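Local coordinates for protein halocarboxylic acid dehalogenase DehI (Pseudomonas putida, PDB 3BJX) that probably hydrolyses the carbon-halogen bond of alpha-haloacids, as a Group I haloacid dehalogenase with an all-helical fold, at residues A[51-63]-A[269-283]. Numbering follows the deposited sequence.
Sequences AFGCRVLATFPGY and ELAGLTGVLFMYQRF. With SO4 (sulfate ion), chain E.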
# COMPACT_ATOMS: atom_id res chain seq x y z
N ALA A 51 -5.71 -13.72 10.17
CA ALA A 51 -5.84 -12.79 9.06
C ALA A 51 -4.87 -13.16 7.96
O ALA A 51 -3.73 -13.54 8.24
CB ALA A 51 -5.60 -11.39 9.51
N PHE A 52 -5.36 -13.09 6.71
CA PHE A 52 -4.53 -13.18 5.51
C PHE A 52 -3.20 -12.39 5.70
O PHE A 52 -2.12 -12.90 5.38
CB PHE A 52 -5.35 -12.65 4.31
CG PHE A 52 -4.67 -12.78 2.95
CD1 PHE A 52 -3.70 -13.74 2.69
CD2 PHE A 52 -5.07 -11.95 1.89
CE1 PHE A 52 -3.11 -13.85 1.43
CE2 PHE A 52 -4.51 -12.06 0.62
CZ PHE A 52 -3.53 -13.01 0.39
N GLY A 53 -3.29 -11.17 6.23
CA GLY A 53 -2.12 -10.34 6.45
C GLY A 53 -1.10 -10.96 7.38
O GLY A 53 0.11 -10.85 7.16
N CYS A 54 -1.59 -11.61 8.44
CA CYS A 54 -0.70 -12.33 9.35
C CYS A 54 -0.05 -13.54 8.69
O CYS A 54 1.13 -13.78 8.89
CB CYS A 54 -1.44 -12.77 10.60
SG CYS A 54 -1.83 -11.38 11.62
N ARG A 55 -0.82 -14.27 7.90
CA ARG A 55 -0.33 -15.46 7.20
C ARG A 55 0.78 -15.14 6.19
O ARG A 55 1.68 -15.97 5.97
CB ARG A 55 -1.49 -16.22 6.52
CG ARG A 55 -2.65 -16.50 7.47
CD ARG A 55 -3.58 -17.59 6.95
NE ARG A 55 -4.18 -17.31 5.63
CZ ARG A 55 -5.42 -16.86 5.43
NH1 ARG A 55 -6.21 -16.56 6.45
NH2 ARG A 55 -5.86 -16.67 4.18
N VAL A 56 0.70 -13.95 5.59
CA VAL A 56 1.78 -13.44 4.75
C VAL A 56 3.01 -13.04 5.58
O VAL A 56 4.14 -13.27 5.15
CB VAL A 56 1.30 -12.27 3.85
CG1 VAL A 56 2.46 -11.65 3.09
CG2 VAL A 56 0.20 -12.77 2.88
N LEU A 57 2.77 -12.45 6.75
CA LEU A 57 3.83 -12.00 7.67
C LEU A 57 4.55 -13.18 8.27
O LEU A 57 5.74 -13.10 8.57
CB LEU A 57 3.24 -11.16 8.82
CG LEU A 57 2.61 -9.82 8.51
CD1 LEU A 57 1.96 -9.20 9.79
CD2 LEU A 57 3.62 -8.85 7.85
N ALA A 58 3.80 -14.26 8.45
CA ALA A 58 4.33 -15.55 8.85
C ALA A 58 5.42 -16.09 7.92
O ALA A 58 6.17 -16.99 8.32
CB ALA A 58 3.18 -16.56 8.94
N THR A 59 5.50 -15.57 6.69
CA THR A 59 6.55 -16.00 5.73
C THR A 59 7.88 -15.23 5.88
O THR A 59 8.85 -15.55 5.18
CB THR A 59 6.07 -15.92 4.25
OG1 THR A 59 6.07 -14.56 3.83
CG2 THR A 59 4.69 -16.47 4.09
N PHE A 60 7.92 -14.25 6.78
CA PHE A 60 9.14 -13.49 7.11
C PHE A 60 9.81 -14.11 8.33
O PHE A 60 9.20 -14.20 9.40
CB PHE A 60 8.80 -12.01 7.40
CG PHE A 60 8.37 -11.23 6.18
CD1 PHE A 60 9.30 -10.51 5.43
CD2 PHE A 60 7.04 -11.20 5.79
CE1 PHE A 60 8.91 -9.79 4.29
CE2 PHE A 60 6.63 -10.49 4.66
CZ PHE A 60 7.57 -9.77 3.91
N PRO A 61 11.08 -14.54 8.21
CA PRO A 61 11.69 -15.27 9.33
C PRO A 61 11.68 -14.51 10.66
O PRO A 61 12.13 -13.37 10.72
CB PRO A 61 13.12 -15.52 8.86
CG PRO A 61 13.01 -15.51 7.36
CD PRO A 61 12.00 -14.43 7.07
N GLY A 62 11.11 -15.14 11.68
CA GLY A 62 11.11 -14.67 13.06
C GLY A 62 10.08 -13.60 13.42
O GLY A 62 9.80 -13.39 14.61
N TYR A 63 9.55 -12.92 12.42
CA TYR A 63 8.83 -11.67 12.66
C TYR A 63 7.60 -11.81 13.52
O TYR A 63 7.51 -11.19 14.58
CB TYR A 63 8.50 -10.91 11.37
CG TYR A 63 7.73 -9.64 11.64
CD1 TYR A 63 8.29 -8.61 12.42
CD2 TYR A 63 6.44 -9.47 11.15
CE1 TYR A 63 7.58 -7.44 12.71
CE2 TYR A 63 5.71 -8.31 11.43
CZ TYR A 63 6.28 -7.30 12.20
OH TYR A 63 5.55 -6.16 12.47
N GLU A 269 14.21 -8.02 3.41
CA GLU A 269 13.06 -8.49 4.18
C GLU A 269 12.35 -7.36 4.92
O GLU A 269 11.13 -7.34 5.00
CB GLU A 269 13.48 -9.58 5.17
CG GLU A 269 13.65 -10.94 4.51
CD GLU A 269 14.46 -11.91 5.33
OE1 GLU A 269 15.11 -11.50 6.30
OE2 GLU A 269 14.46 -13.11 5.00
N LEU A 270 13.14 -6.42 5.43
CA LEU A 270 12.63 -5.28 6.19
C LEU A 270 11.89 -4.29 5.31
O LEU A 270 10.94 -3.62 5.76
CB LEU A 270 13.79 -4.57 6.90
CG LEU A 270 14.48 -5.36 8.02
CD1 LEU A 270 15.80 -4.71 8.32
CD2 LEU A 270 13.62 -5.41 9.26
N ALA A 271 12.35 -4.19 4.06
CA ALA A 271 11.70 -3.41 3.03
C ALA A 271 10.38 -4.06 2.59
O ALA A 271 9.40 -3.35 2.32
CB ALA A 271 12.65 -3.25 1.82
N GLY A 272 10.37 -5.39 2.51
CA GLY A 272 9.20 -6.16 2.04
C GLY A 272 8.15 -6.18 3.12
O GLY A 272 6.97 -5.98 2.88
N LEU A 273 8.62 -6.42 4.34
CA LEU A 273 7.81 -6.31 5.53
C LEU A 273 7.13 -4.91 5.69
O LEU A 273 5.93 -4.83 6.02
CB LEU A 273 8.72 -6.59 6.73
CG LEU A 273 8.09 -6.54 8.11
CD1 LEU A 273 6.91 -7.48 8.13
CD2 LEU A 273 9.16 -6.94 9.15
N THR A 274 7.89 -3.85 5.46
CA THR A 274 7.36 -2.48 5.52
C THR A 274 6.26 -2.30 4.50
O THR A 274 5.20 -1.76 4.84
CB THR A 274 8.44 -1.41 5.25
OG1 THR A 274 9.48 -1.51 6.22
CG2 THR A 274 7.86 0.01 5.26
N GLY A 275 6.51 -2.76 3.27
CA GLY A 275 5.56 -2.65 2.15
C GLY A 275 4.33 -3.52 2.37
O GLY A 275 3.23 -3.14 2.01
N VAL A 276 4.53 -4.67 2.98
CA VAL A 276 3.44 -5.61 3.27
C VAL A 276 2.47 -5.03 4.32
O VAL A 276 1.25 -5.09 4.15
CB VAL A 276 4.00 -7.00 3.70
CG1 VAL A 276 2.93 -7.86 4.34
CG2 VAL A 276 4.56 -7.72 2.51
N LEU A 277 3.03 -4.44 5.37
CA LEU A 277 2.25 -3.79 6.43
C LEU A 277 1.46 -2.58 5.93
O LEU A 277 0.27 -2.46 6.23
CB LEU A 277 3.15 -3.40 7.62
CG LEU A 277 3.57 -4.63 8.45
CD1 LEU A 277 4.88 -4.37 9.16
CD2 LEU A 277 2.44 -5.09 9.42
N PHE A 278 2.12 -1.73 5.16
CA PHE A 278 1.47 -0.63 4.45
C PHE A 278 0.25 -1.11 3.68
O PHE A 278 -0.86 -0.67 3.92
CB PHE A 278 2.44 -0.01 3.47
CG PHE A 278 1.94 1.24 2.82
CD1 PHE A 278 2.18 2.48 3.40
CD2 PHE A 278 1.23 1.19 1.62
CE1 PHE A 278 1.73 3.63 2.81
CE2 PHE A 278 0.77 2.35 1.00
CZ PHE A 278 1.03 3.57 1.61
N MSE A 279 0.47 -2.03 2.75
CA MSE A 279 -0.60 -2.64 1.98
C MSE A 279 -1.76 -3.22 2.80
O MSE A 279 -2.92 -3.09 2.41
CB MSE A 279 -0.01 -3.75 1.11
CG MSE A 279 -0.99 -4.35 0.16
SE MSE A 279 -0.07 -5.44 -1.14
CE MSE A 279 0.52 -6.94 0.03
N TYR A 280 -1.46 -3.89 3.90
CA TYR A 280 -2.51 -4.52 4.69
C TYR A 280 -3.34 -3.54 5.54
O TYR A 280 -4.49 -3.82 5.82
CB TYR A 280 -2.04 -5.76 5.48
CG TYR A 280 -2.08 -7.03 4.66
CD1 TYR A 280 -3.30 -7.66 4.35
CD2 TYR A 280 -0.91 -7.61 4.17
CE1 TYR A 280 -3.34 -8.82 3.57
CE2 TYR A 280 -0.94 -8.77 3.40
CZ TYR A 280 -2.14 -9.36 3.11
OH TYR A 280 -2.14 -10.51 2.35
N GLN A 281 -2.79 -2.38 5.91
CA GLN A 281 -3.62 -1.29 6.47
C GLN A 281 -4.82 -0.99 5.56
O GLN A 281 -5.96 -0.94 6.02
CB GLN A 281 -2.81 -0.02 6.70
CG GLN A 281 -1.64 -0.15 7.64
CD GLN A 281 -0.93 1.15 7.87
OE1 GLN A 281 0.12 1.43 7.28
NE2 GLN A 281 -1.48 1.97 8.73
N ARG A 282 -4.54 -0.82 4.26
CA ARG A 282 -5.57 -0.44 3.29
C ARG A 282 -6.45 -1.62 2.92
O ARG A 282 -7.65 -1.44 2.67
CB ARG A 282 -4.93 0.14 2.01
CG ARG A 282 -4.43 1.55 2.12
CD ARG A 282 -3.10 1.66 2.82
NE ARG A 282 -2.69 3.06 2.93
CZ ARG A 282 -1.72 3.50 3.72
NH1 ARG A 282 -1.00 2.64 4.44
NH2 ARG A 282 -1.44 4.80 3.75
N PHE A 283 -5.86 -2.81 2.89
CA PHE A 283 -6.57 -4.03 2.51
C PHE A 283 -7.65 -4.34 3.52
O PHE A 283 -8.82 -4.54 3.14
CB PHE A 283 -5.58 -5.19 2.33
CG PHE A 283 -6.22 -6.52 1.95
CD1 PHE A 283 -6.20 -6.96 0.64
CD2 PHE A 283 -6.84 -7.32 2.91
CE1 PHE A 283 -6.78 -8.16 0.27
CE2 PHE A 283 -7.43 -8.53 2.56
CZ PHE A 283 -7.40 -8.95 1.24
S SO4 E . -8.44 -11.22 6.31
O1 SO4 E . -9.80 -11.17 6.88
O2 SO4 E . -7.58 -10.26 7.00
O3 SO4 E . -7.91 -12.56 6.50
O4 SO4 E . -8.43 -10.91 4.88
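Phe52 sets CG anti to its own backbone nitrogen (chi1 -175°), which presents its ring face to Tyr280; the edge of Tyr280, led by its hydroxyl, points at that face, a T-shaped pair with planes at 84°. The frame is an antiparallel helix pair, 52-57 against 269-283, whose axes come within 10.5 Å. Tyr280 OH sits 3.1 Å above the centre of the Phe52 ring and is hydrogen-bonded to His199. Gly53 CA lies over the Tyr280 face in a CH-pi contact, 3.3 Å from the ring centroid; the absence of a side chain allows this closeness, since a CB there would lie about 3.1 Å from Tyr280 CD1. Phe283 completes the aromatic cluster, taking the Phe52 edge in an offset edge-to-face pair. With an alanine in place of Tyr280, Gly53 would probably lose its aromatic cover and His199 its hydroxyl partner. Toward residue 269, leucine and valine methyls pack against one another and against the rings of Phe60 and Tyr63: Leu57 CD2 meets Leu273 CD1 at 3.6 Å, and Leu273 CD2 covers the Tyr63 ring centre. At the helix start, Phe52 N donates to O3 of a sulfate, probably from the crystallisation liquor, at 2.6 Å and a nearly straight 172°.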